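Local coordinates for putative potassium transport protein (PDB 4XTT) that probably regulates potassium uptake as the KtrA subunit of a Ktr transporter, whose RCK C domain binds cyclic di-AMP, at residues S16-M26 / D77-I85; M26-I36 / P59-L69. One frame throughout, in Å; residues are numbered along the deposited sequence.

Contact 1. Residues S16-M26 / D77-I85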
loop_
_atom_site.group_PDB
_atom_site.type_symbol
_atom_site.label_atom_id
_atom_site.label_comp_id
_atom_site.label_asym_id
_atom_site.label_seq_id
_atom_site.Cartn_x
_atom_site.Cartn_y
_atom_site.Cartn_z
ATOM N N SER A 16 -10.927 -4.471 -3.234
ATOM C CA SER A 16 -10.426 -5.838 -3.105
ATOM C C SER A 16 -8.900 -5.908 -3.197
ATOM O O SER A 16 -8.273 -5.027 -3.785
ATOM C CB SER A 16 -11.074 -6.741 -4.160
ATOM O OG SER A 16 -10.877 -6.233 -5.463
ATOM N N ILE A 17 -8.310 -6.907 -2.541
ATOM C CA ILE A 17 -6.883 -7.184 -2.704
ATOM C C ILE A 17 -6.677 -8.300 -3.711
ATOM O O ILE A 17 -7.294 -9.359 -3.635
ATOM C CB ILE A 17 -6.187 -7.585 -1.391
ATOM C CG1 ILE A 17 -6.009 -6.373 -0.494
ATOM C CG2 ILE A 17 -4.783 -8.082 -1.659
ATOM C CD1 ILE A 17 -5.157 -6.654 0.737
ATOM N N VAL A 18 -5.826 -8.025 -4.686
ATOM C CA VAL A 18 -5.621 -8.917 -5.805
ATOM C C VAL A 18 -4.134 -9.151 -5.973
ATOM O O VAL A 18 -3.322 -8.244 -5.785
ATOM C CB VAL A 18 -6.222 -8.338 -7.109
ATOM C CG1 VAL A 18 -5.839 -9.191 -8.305
ATOM C CG2 VAL A 18 -7.744 -8.223 -6.985
ATOM N N GLU A 19 -3.772 -10.387 -6.271
ATOM C CA GLU A 19 -2.411 -10.711 -6.656
ATOM C C GLU A 19 -2.242 -10.753 -8.169
ATOM O O GLU A 19 -3.123 -11.216 -8.891
ATOM C CB GLU A 19 -1.990 -12.033 -6.028
ATOM C CG GLU A 19 -1.474 -11.873 -4.617
ATOM C CD GLU A 19 -1.168 -13.198 -3.971
ATOM O OE1 GLU A 19 -0.953 -14.181 -4.713
ATOM O OE2 GLU A 19 -1.098 -13.241 -2.724
ATOM N N LEU A 20 -1.099 -10.278 -8.646
ATOM C CA LEU A 20 -0.830 -10.276 -10.077
ATOM C C LEU A 20 0.616 -10.682 -10.341
ATOM O O LEU A 20 1.552 -10.018 -9.900
ATOM C CB LEU A 20 -1.102 -8.898 -10.678
ATOM C CG LEU A 20 -0.846 -8.824 -12.180
ATOM C CD1 LEU A 20 -1.833 -9.720 -12.907
ATOM C CD2 LEU A 20 -0.931 -7.399 -12.691
ATOM N N LYS A 21 0.784 -11.769 -11.087
ATOM C CA LYS A 21 2.105 -12.326 -11.339
ATOM C C LYS A 21 2.758 -11.573 -12.488
ATOM O O LYS A 21 2.107 -11.263 -13.487
ATOM C CB LYS A 21 1.998 -13.823 -11.643
ATOM C CG LYS A 21 3.327 -14.538 -11.894
ATOM C CD LYS A 21 3.269 -15.990 -11.421
ATOM C CE LYS A 21 1.897 -16.607 -11.690
ATOM N NZ LYS A 21 1.716 -17.946 -11.061
ATOM N N ALA A 22 4.041 -11.266 -12.339
ATOM C CA ALA A 22 4.739 -10.456 -13.326
ATOM C C ALA A 22 5.035 -11.236 -14.604
ATOM O O ALA A 22 5.619 -12.323 -14.567
ATOM C CB ALA A 22 6.027 -9.913 -12.738
ATOM N N THR A 23 4.637 -10.657 -15.733
ATOM C CA THR A 23 4.885 -11.245 -17.045
ATOM C C THR A 23 6.160 -10.654 -17.636
ATOM O O THR A 23 6.645 -9.627 -17.155
ATOM C CB THR A 23 3.711 -10.993 -18.005
ATOM O OG1 THR A 23 4.020 -11.526 -19.300
ATOM C CG2 THR A 23 3.456 -9.502 -18.131
ATOM N N GLU A 24 6.682 -11.283 -18.687
ATOM C CA GLU A 24 7.879 -10.785 -19.359
ATOM C C GLU A 24 7.661 -9.357 -19.839
ATOM O O GLU A 24 8.574 -8.526 -19.798
ATOM C CB GLU A 24 8.258 -11.687 -20.534
ATOM C CG GLU A 24 8.675 -13.088 -20.125
ATOM C CD GLU A 24 9.983 -13.107 -19.350
ATOM O OE1 GLU A 24 10.774 -12.146 -19.478
ATOM O OE2 GLU A 24 10.211 -14.081 -18.602
ATOM N N LYS A 25 6.445 -9.087 -20.303
ATOM C CA LYS A 25 6.040 -7.740 -20.666
ATOM C C LYS A 25 6.289 -6.775 -19.513
ATOM O O LYS A 25 6.770 -5.659 -19.714
ATOM C CB LYS A 25 4.559 -7.725 -21.047
ATOM C CG LYS A 25 3.977 -6.343 -21.245
ATOM C CD LYS A 25 2.466 -6.404 -21.394
ATOM C CE LYS A 25 1.885 -5.014 -21.575
ATOM N NZ LYS A 25 2.365 -4.087 -20.512
ATOM N N MET A 26 5.997 -7.235 -18.301
ATOM C CA MET A 26 6.061 -6.386 -17.120
ATOM C C MET A 26 7.393 -6.569 -16.392
ATOM O O MET A 26 7.848 -5.680 -15.671
ATOM C CB MET A 26 4.855 -6.683 -16.218
ATOM C CG MET A 26 5.070 -6.609 -14.725
ATOM S SD MET A 26 3.479 -6.676 -13.865
ATOM C CE MET A 26 2.620 -7.896 -14.845
ATOM N N ASP A 77 -10.164 0.167 -11.019
ATOM C CA ASP A 77 -8.783 0.587 -11.222
ATOM C C ASP A 77 -7.903 -0.629 -11.367
ATOM O O ASP A 77 -7.046 -0.669 -12.247
ATOM C CB ASP A 77 -8.257 1.441 -10.058
ATOM C CG ASP A 77 -9.006 2.748 -9.881
ATOM O OD1 ASP A 77 -9.382 3.367 -10.899
ATOM O OD2 ASP A 77 -9.196 3.167 -8.718
ATOM N N LEU A 78 -8.141 -1.631 -10.524
ATOM C CA LEU A 78 -7.408 -2.881 -10.615
ATOM C C LEU A 78 -7.642 -3.553 -11.956
ATOM O O LEU A 78 -6.693 -3.983 -12.610
ATOM C CB LEU A 78 -7.819 -3.808 -9.480
ATOM C CG LEU A 78 -7.449 -3.326 -8.082
ATOM C CD1 LEU A 78 -8.253 -4.070 -7.027
ATOM C CD2 LEU A 78 -5.963 -3.563 -7.881
ATOM N N ASN A 79 -8.901 -3.582 -12.385
ATOM C CA ASN A 79 -9.280 -4.216 -13.645
ATOM C C ASN A 79 -8.667 -3.519 -14.862
ATOM O O ASN A 79 -8.311 -4.158 -15.847
ATOM C CB ASN A 79 -10.798 -4.261 -13.761
ATOM C CG ASN A 79 -11.265 -4.909 -15.042
ATOM O OD1 ASN A 79 -11.530 -6.109 -15.076
ATOM N ND2 ASN A 79 -11.411 -4.112 -16.098
ATOM N N ARG A 80 -8.532 -2.205 -14.784
ATOM C CA ARG A 80 -7.945 -1.439 -15.872
ATOM C C ARG A 80 -6.448 -1.687 -15.999
ATOM O O ARG A 80 -5.926 -1.814 -17.106
ATOM C CB ARG A 80 -8.230 0.043 -15.669
ATOM C CG ARG A 80 -8.094 0.906 -16.907
ATOM C CD ARG A 80 -7.561 2.233 -16.456
ATOM N NE ARG A 80 -8.342 2.671 -15.301
ATOM C CZ ARG A 80 -7.984 3.631 -14.453
ATOM N NH1 ARG A 80 -6.821 4.262 -14.599
ATOM N NH2 ARG A 80 -8.781 3.934 -13.435
ATOM N N PHE A 81 -5.759 -1.769 -14.868
ATOM C CA PHE A 81 -4.329 -2.042 -14.882
ATOM C C PHE A 81 -4.042 -3.438 -15.417
ATOM O O PHE A 81 -3.101 -3.633 -16.187
ATOM C CB PHE A 81 -3.745 -1.892 -13.481
ATOM C CG PHE A 81 -2.295 -2.273 -13.382
ATOM C CD1 PHE A 81 -1.321 -1.535 -14.038
ATOM C CD2 PHE A 81 -1.904 -3.359 -12.616
ATOM C CE1 PHE A 81 0.020 -1.880 -13.946
ATOM C CE2 PHE A 81 -0.568 -3.707 -12.512
ATOM C CZ PHE A 81 0.398 -2.959 -13.179
ATOM N N GLU A 82 -4.879 -4.398 -15.031
ATOM C CA GLU A 82 -4.709 -5.784 -15.450
ATOM C C GLU A 82 -4.904 -5.967 -16.945
ATOM O O GLU A 82 -4.228 -6.782 -17.566
ATOM C CB GLU A 82 -5.684 -6.693 -14.704
ATOM C CG GLU A 82 -5.367 -6.876 -13.244
ATOM C CD GLU A 82 -6.382 -7.752 -12.544
ATOM O OE1 GLU A 82 -7.221 -8.354 -13.246
ATOM O OE2 GLU A 82 -6.347 -7.834 -11.297
ATOM N N LYS A 83 -5.794 -5.177 -17.530
ATOM C CA LYS A 83 -6.133 -5.340 -18.933
ATOM C C LYS A 83 -5.083 -4.700 -19.823
ATOM O O LYS A 83 -4.938 -5.072 -20.986
ATOM C CB LYS A 83 -7.524 -4.764 -19.209
ATOM C CG LYS A 83 -8.609 -5.836 -19.240
ATOM C CD LYS A 83 -8.706 -6.558 -17.896
ATOM C CE LYS A 83 -9.846 -7.563 -17.869
ATOM N NZ LYS A 83 -9.980 -8.176 -16.515
ATOM N N ASN A 84 -4.329 -3.760 -19.267
ATOM C CA ASN A 84 -3.250 -3.124 -20.014
ATOM C C ASN A 84 -1.975 -3.958 -19.962
ATOM O O ASN A 84 -0.906 -3.495 -20.347
ATOM C CB ASN A 84 -2.983 -1.719 -19.483
ATOM C CG ASN A 84 -4.013 -0.712 -19.964
ATOM O OD1 ASN A 84 -3.751 0.080 -20.868
ATOM N ND2 ASN A 84 -5.194 -0.741 -19.362
ATOM N N ILE A 85 -2.091 -5.180 -19.453
ATOM C CA ILE A 85 -0.964 -6.105 -19.377
ATOM C C ILE A 85 -1.362 -7.519 -19.819
ATOM O O ILE A 85 -1.858 -7.729 -20.931
ATOM C CB ILE A 85 -0.381 -6.162 -17.956
ATOM C CG1 ILE A 85 0.076 -4.768 -17.517
ATOM C CG2 ILE A 85 0.775 -7.146 -17.900
ATOM C CD1 ILE A 85 0.580 -4.708 -16.114
#

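Contact 2. Residues M26-I36 / P59-L69. With 2BA ((2R,3R,3aS,5R,7aR,9R,10R,10aS,12R,14aR)-2,9-bis(6-amino-9H-purin-9-yl)octahydro-2H,7H-difuro[3,2-d:3',2'-j][1,3,7,9,2,8 ]tetraoxadiphosphacyclododecine-3,5,10,12-tetrol 5,12-dioxide), chain C.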
loop_
_atom_site.group_PDB
_atom_site.type_symbol
_atom_site.label_atom_id
_atom_site.label_comp_id
_atom_site.label_asym_id
_atom_site.label_seq_id
_atom_site.Cartn_x
_atom_site.Cartn_y
_atom_site.Cartn_z
ATOM N N MET A 26 5.997 -7.235 -18.301
ATOM C CA MET A 26 6.061 -6.386 -17.120
ATOM C C MET A 26 7.393 -6.569 -16.392
ATOM O O MET A 26 7.848 -5.680 -15.671
ATOM C CB MET A 26 4.855 -6.683 -16.218
ATOM C CG MET A 26 5.070 -6.609 -14.725
ATOM S SD MET A 26 3.479 -6.676 -13.865
ATOM C CE MET A 26 2.620 -7.896 -14.845
ATOM N N ALA A 27 8.034 -7.714 -16.618
ATOM C CA ALA A 27 9.367 -7.975 -16.077
ATOM C C ALA A 27 10.405 -7.128 -16.810
ATOM O O ALA A 27 10.309 -6.923 -18.023
ATOM C CB ALA A 27 9.712 -9.448 -16.180
ATOM N N GLY A 28 11.386 -6.617 -16.072
ATOM C CA GLY A 28 12.373 -5.733 -16.660
ATOM C C GLY A 28 11.981 -4.288 -16.441
ATOM O O GLY A 28 12.779 -3.374 -16.648
ATOM N N GLN A 29 10.729 -4.083 -16.043
ATOM C CA GLN A 29 10.229 -2.748 -15.749
ATOM C C GLN A 29 10.098 -2.554 -14.244
ATOM O O GLN A 29 9.955 -3.520 -13.497
ATOM C CB GLN A 29 8.883 -2.511 -16.426
ATOM C CG GLN A 29 8.920 -2.580 -17.941
ATOM C CD GLN A 29 7.595 -2.193 -18.564
ATOM O OE1 GLN A 29 7.306 -1.008 -18.747
ATOM N NE2 GLN A 29 6.771 -3.190 -18.876
ATOM N N SER A 30 10.142 -1.300 -13.806
ATOM C CA SER A 30 9.969 -0.967 -12.395
ATOM C C SER A 30 8.569 -0.435 -12.158
ATOM O O SER A 30 7.872 -0.087 -13.111
ATOM C CB SER A 30 10.987 0.081 -11.962
ATOM O OG SER A 30 10.765 1.290 -12.659
ATOM N N ILE A 31 8.145 -0.353 -10.899
ATOM C CA ILE A 31 6.795 0.141 -10.656
ATOM C C ILE A 31 6.765 1.665 -10.776
ATOM O O ILE A 31 5.690 2.265 -10.847
ATOM C CB ILE A 31 6.235 -0.298 -9.274
ATOM C CG1 ILE A 31 6.775 0.574 -8.148
ATOM C CG2 ILE A 31 6.536 -1.756 -8.984
ATOM C CD1 ILE A 31 6.434 0.038 -6.755
ATOM N N ILE A 32 7.938 2.287 -10.886
ATOM C CA ILE A 32 7.993 3.727 -11.136
ATOM C C ILE A 32 8.030 3.992 -12.635
ATOM O O ILE A 32 7.624 5.056 -13.087
ATOM C CB ILE A 32 9.207 4.398 -10.436
ATOM C CG1 ILE A 32 8.979 5.908 -10.296
ATOM C CG2 ILE A 32 10.511 4.122 -11.172
ATOM C CD1 ILE A 32 10.154 6.643 -9.676
ATOM N N ASP A 33 8.475 3.002 -13.405
ATOM C CA ASP A 33 8.371 3.065 -14.859
ATOM C C ASP A 33 6.899 3.013 -15.240
ATOM O O ASP A 33 6.430 3.789 -16.066
ATOM C CB ASP A 33 9.125 1.912 -15.532
ATOM C CG ASP A 33 10.633 2.103 -15.523
ATOM O OD1 ASP A 33 11.095 3.261 -15.399
ATOM O OD2 ASP A 33 11.356 1.085 -15.642
ATOM N N LEU A 34 6.173 2.090 -14.616
ATOM C CA LEU A 34 4.741 1.938 -14.848
ATOM C C LEU A 34 3.941 3.042 -14.146
ATOM O O LEU A 34 2.798 3.320 -14.516
ATOM C CB LEU A 34 4.282 0.556 -14.377
ATOM C CG LEU A 34 4.842 -0.627 -15.176
ATOM C CD1 LEU A 34 4.346 -1.953 -14.625
ATOM C CD2 LEU A 34 4.502 -0.497 -16.656
ATOM N N ASP A 35 4.567 3.661 -13.145
ATOM C CA ASP A 35 3.993 4.755 -12.353
ATOM C C ASP A 35 2.587 4.388 -11.857
ATOM O O ASP A 35 1.619 5.129 -12.052
ATOM C CB ASP A 35 3.970 6.043 -13.175
ATOM C CG ASP A 35 4.034 7.289 -12.309
ATOM O OD1 ASP A 35 4.512 7.197 -11.155
ATOM O OD2 ASP A 35 3.630 8.368 -12.790
ATOM N N ILE A 36 2.503 3.254 -11.173
ATOM C CA ILE A 36 1.232 2.586 -10.953
ATOM C C ILE A 36 0.234 3.407 -10.139
ATOM O O ILE A 36 -0.906 3.582 -10.579
ATOM C CB ILE A 36 1.468 1.206 -10.299
ATOM C CG1 ILE A 36 2.155 0.288 -11.315
ATOM C CG2 ILE A 36 0.161 0.575 -9.826
ATOM C CD1 ILE A 36 2.611 -1.044 -10.755
ATOM N N PRO A 59 10.467 1.443 -5.559
ATOM C CA PRO A 59 9.845 1.632 -6.873
ATOM C C PRO A 59 10.845 1.634 -8.030
ATOM O O PRO A 59 10.416 1.604 -9.179
ATOM C CB PRO A 59 9.170 2.999 -6.746
ATOM C CG PRO A 59 9.972 3.710 -5.727
ATOM C CD PRO A 59 10.396 2.664 -4.740
ATOM N N ASN A 60 12.144 1.641 -7.736
ATOM C CA ASN A 60 13.153 1.754 -8.785
ATOM C C ASN A 60 13.796 0.430 -9.171
ATOM O O ASN A 60 14.587 0.389 -10.114
ATOM C CB ASN A 60 14.267 2.722 -8.367
ATOM C CG ASN A 60 13.746 4.087 -7.957
ATOM O OD1 ASN A 60 13.644 4.997 -8.784
ATOM N ND2 ASN A 60 13.413 4.238 -6.677
ATOM N N ILE A 61 13.467 -0.651 -8.462
ATOM C CA ILE A 61 14.013 -1.953 -8.831
ATOM C C ILE A 61 13.193 -2.554 -9.957
ATOM O O ILE A 61 11.982 -2.363 -10.022
ATOM C CB ILE A 61 14.058 -2.947 -7.637
ATOM C CG1 ILE A 61 12.648 -3.410 -7.239
ATOM C CG2 ILE A 61 14.806 -2.338 -6.452
ATOM C CD1 ILE A 61 12.623 -4.504 -6.176
ATOM N N ASN A 62 13.864 -3.270 -10.852
ATOM C CA ASN A 62 13.194 -3.943 -11.958
ATOM C C ASN A 62 12.428 -5.164 -11.476
ATOM O O ASN A 62 12.948 -5.970 -10.708
ATOM C CB ASN A 62 14.204 -4.320 -13.039
ATOM C CG ASN A 62 14.630 -3.123 -13.867
ATOM O OD1 ASN A 62 14.173 -2.006 -13.633
ATOM N ND2 ASN A 62 15.535 -3.341 -14.812
ATOM N N LEU A 63 11.189 -5.300 -11.932
ATOM C CA LEU A 63 10.390 -6.459 -11.570
ATOM C C LEU A 63 10.944 -7.679 -12.283
ATOM O O LEU A 63 11.179 -7.652 -13.490
ATOM C CB LEU A 63 8.917 -6.255 -11.941
ATOM C CG LEU A 63 8.152 -5.083 -11.322
ATOM C CD1 LEU A 63 6.774 -4.994 -11.945
ATOM C CD2 LEU A 63 8.044 -5.209 -9.803
ATOM N N GLU A 64 11.141 -8.752 -11.529
ATOM C CA GLU A 64 11.662 -9.989 -12.088
ATOM C C GLU A 64 10.520 -10.941 -12.387
ATOM O O GLU A 64 9.402 -10.761 -11.898
ATOM C CB GLU A 64 12.668 -10.626 -11.127
ATOM C CG GLU A 64 13.781 -9.668 -10.715
ATOM C CD GLU A 64 14.784 -10.291 -9.771
ATOM O OE1 GLU A 64 14.433 -11.282 -9.097
ATOM O OE2 GLU A 64 15.929 -9.790 -9.706
ATOM N N ILE A 65 10.808 -11.953 -13.195
ATOM C CA ILE A 65 9.807 -12.936 -13.569
ATOM C C ILE A 65 9.351 -13.723 -12.336
ATOM O O ILE A 65 10.162 -14.152 -11.512
ATOM C CB ILE A 65 10.352 -13.904 -14.643
ATOM C CG1 ILE A 65 11.204 -13.152 -15.672
ATOM C CG2 ILE A 65 9.221 -14.634 -15.330
ATOM C CD1 ILE A 65 12.711 -13.221 -15.422
ATOM N N GLY A 66 8.041 -13.883 -12.200
ATOM C CA GLY A 66 7.484 -14.633 -11.093
ATOM C C GLY A 66 7.151 -13.790 -9.879
ATOM O O GLY A 66 6.554 -14.292 -8.923
ATOM N N ASP A 67 7.537 -12.516 -9.913
ATOM C CA ASP A 67 7.176 -11.580 -8.853
ATOM C C ASP A 67 5.673 -11.406 -8.780
ATOM O O ASP A 67 5.018 -11.129 -9.783
ATOM C CB ASP A 67 7.839 -10.219 -9.066
ATOM C CG ASP A 67 9.280 -10.193 -8.618
ATOM O OD1 ASP A 67 9.661 -11.036 -7.779
ATOM O OD2 ASP A 67 10.032 -9.331 -9.113
ATOM N N ILE A 68 5.130 -11.596 -7.588
ATOM C CA ILE A 68 3.706 -11.434 -7.368
ATOM C C ILE A 68 3.417 -10.093 -6.699
ATOM O O ILE A 68 3.760 -9.887 -5.534
ATOM C CB ILE A 68 3.139 -12.591 -6.522
ATOM C CG1 ILE A 68 3.363 -13.924 -7.248
ATOM C CG2 ILE A 68 1.653 -12.385 -6.267
ATOM C CD1 ILE A 68 3.005 -15.136 -6.432
ATOM N N LEU A 69 2.811 -9.171 -7.442
ATOM C CA LEU A 69 2.452 -7.882 -6.866
ATOM C C LEU A 69 1.171 -8.039 -6.063
ATOM O O LEU A 69 0.170 -8.547 -6.568
ATOM C CB LEU A 69 2.274 -6.801 -7.942
ATOM C CG LEU A 69 3.384 -6.637 -8.983
ATOM C CD1 LEU A 69 3.155 -5.393 -9.811
ATOM C CD2 LEU A 69 4.757 -6.592 -8.335
HETATM P P 2BA C . 2.950 8.819 -6.446
HETATM O O1P 2BA C . 1.766 7.967 -6.194
HETATM O O2P 2BA C . 2.454 10.111 -7.014
HETATM O "O5'" 2BA C . 3.666 9.133 -5.045
HETATM C "C5'" 2BA C . 4.851 9.951 -5.031
HETATM C "C4'" 2BA C . 5.463 9.904 -3.688
HETATM O "O4'" 2BA C . 4.462 10.145 -2.602
HETATM C "C3'" 2BA C . 6.002 8.570 -3.445
HETATM O "O3'" 2BA C . 7.388 8.515 -3.880
HETATM C "C2'" 2BA C . 5.942 8.379 -2.011
HETATM O "O2'" 2BA C . 7.136 8.914 -1.372
HETATM C "C1'" 2BA C . 4.744 9.125 -1.566
HETATM N N9 2BA C . 3.650 8.265 -1.488
HETATM C C8 2BA C . 2.801 8.369 -2.330
HETATM N N7 2BA C . 1.816 7.456 -2.092
HETATM C C5 2BA C . 2.373 6.799 -0.860
HETATM C C6 2BA C . 2.046 5.796 0.040
HETATM N N6 2BA C . 0.852 5.098 -0.154
HETATM N N1 2BA C . 2.826 5.469 1.083
HETATM C C2 2BA C . 3.950 6.107 1.291
HETATM N N3 2BA C . 4.351 7.074 0.487
HETATM C C4 2BA C . 3.619 7.461 -0.580
HETATM P P1 2BA C . 7.864 7.141 -4.572
HETATM O O1P1 2BA C . 7.733 6.091 -3.525
HETATM O O2P1 2BA C . 9.307 7.276 -4.921
HETATM O "O5'1" 2BA C . 7.044 6.617 -5.845
HETATM C "C5'1" 2BA C . 6.889 7.429 -6.998
HETATM C "C4'1" 2BA C . 5.849 6.809 -7.847
HETATM O "O4'1" 2BA C . 6.126 5.359 -8.027
HETATM C "C3'1" 2BA C . 4.538 6.879 -7.182
HETATM O "O3'1" 2BA C . 3.817 8.077 -7.566
HETATM C "C2'1" 2BA C . 3.806 5.706 -7.629
HETATM O "O2'1" 2BA C . 3.147 6.016 -8.882
HETATM C "C1'1" 2BA C . 4.822 4.660 -7.844
HETATM N N91 2BA C . 4.888 3.794 -6.735
HETATM C C81 2BA C . 5.882 3.812 -6.024
HETATM N N71 2BA C . 5.788 2.916 -4.990
HETATM C C51 2BA C . 4.419 2.373 -5.328
HETATM C C61 2BA C . 3.530 1.421 -4.818
HETATM N N61 2BA C . 3.880 0.678 -3.652
HETATM N N11 2BA C . 2.367 1.176 -5.370
HETATM C C21 2BA C . 1.976 1.825 -6.459
HETATM N N31 2BA C . 2.736 2.759 -7.044
HETATM C C41 2BA C . 3.954 3.069 -6.530
#

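Contact 1. Residues S16-M26 / D77-I85
The Phe81 ring meets Leu20 obliquely, with Leu20 CD2 3.7 Å from Phe81 CE2. Tyr40 meets the same ring edge-to-face from helix 36-40, and Ile36 and Ile42 also touch Phe81. The ring is thus buried between the sheet and the short helix. The second flat group is the carboxylate of Glu82. Its chain is extended beyond CG and reaches the strand, where OE2 lies 3.3 Å from Val18 CG1. Val18 carries CG1 opposite its backbone N (chi1 172°), which leaves CG2 beside that N and 4.2 Å from Leu78 CD1. Leu78 also comes near Ser16, with CD1 3.4 Å from Ser16 O. The hydroxyl of Ser16 bonds to Asp75, just ahead of the 77-85 segment.

At the chain end, CG2 of Ile85 touches both Thr23 CG2 and Met26 CE, each at 3.6 Å. Lys25 bends at its last torsion, and NZ makes a weak hydrogen bond to Asn84 O (3.3 Å). Strand 16-21 and helix 77-83 run nearly parallel, at 14°, with axes 10.5 Å apart. Ile17 and Glu19 point away from the helix and meet the second subunit. This is helix-on-sheet packing in a TrkA-C (RCK C) domain.

Contact 2. Residues M26-I36 / P59-L69
Ile31 and Pro59 meet each other and the bound cyclic di-AMP. Ile31 CG1 is 3.7 Å from Pro59 CB. Ile31 CD1 lies 3.4 Å from C51 of one adenine, and Pro59 CB lies 3.5 Å from C81 of the same base. Ile31 holds CG1 between its backbone N and carbonyl carbon (chi1 80°), and from there CD1 extends to the purine. Ile36 adds CB near the pyrimidine part of that base. Ile32 CG1 packs by the ribose ring oxygen. The ribose hydroxyl O2'1 donates a hydrogen bond of 2.9 Å to Asp35 OD1. Pro59 also packs on Arg37 of the second subunit.

A second shell of bonds fixes the loop that carries Ile31 and Ile32. Ile32 N makes a weak hydrogen bond to Pro59 O (3.1 Å). Asp33 N bonds to Ser30 OG at 3.0 Å, an ST motif, while Ser30 N bonds to Asp33 OD2 from above the carboxylate plane.

Farther out, Gly28 N donates to Leu63 O (2.8 Å, 162°), in the carbonyl plane. Leu63 N returns a nearly straight bond to Gln29 O (2.7 Å, 172°). Gly28 belongs to the type II turn Met26-Gln29. The Leu63 side chain lies between two groups, with CD1 against Met26 CG and CD2 against Ile31 CG2.

The chemistry here is divided. Apolar side chains meet the base, and a carboxylate accepts from the sugar. Ile44, Arg37 and Ala38 of this chain and Arg37, Asp35 and Ile44 of the second subunit also bond the nucleotide, so the site is shared across the dimer.

The centres of contacts 1 and 2 lie about 11 Å apart, and both fall within the TrkA-C domain. Along the chain the order is 16-26, 26-36, 59-69 and 77-85, so contact 2 comes within the span that contact 1 brings together. Met26 belongs to both. Strands 15-21 and 68-72 are neighbours in the antiparallel sheet, where Leu20 pairs with Leu69 and Ala22 with Asp67. Strand 68-72 then leads into helix 75-83. Contact 1 holds this helix on the sheet, while contact 2 joins two loops beside the nucleotide. Met26 touches Ile85 just after the helix and Leu63 in contact 2, so the two contacts form one continuous packed region beside the cyclic di-AMP site.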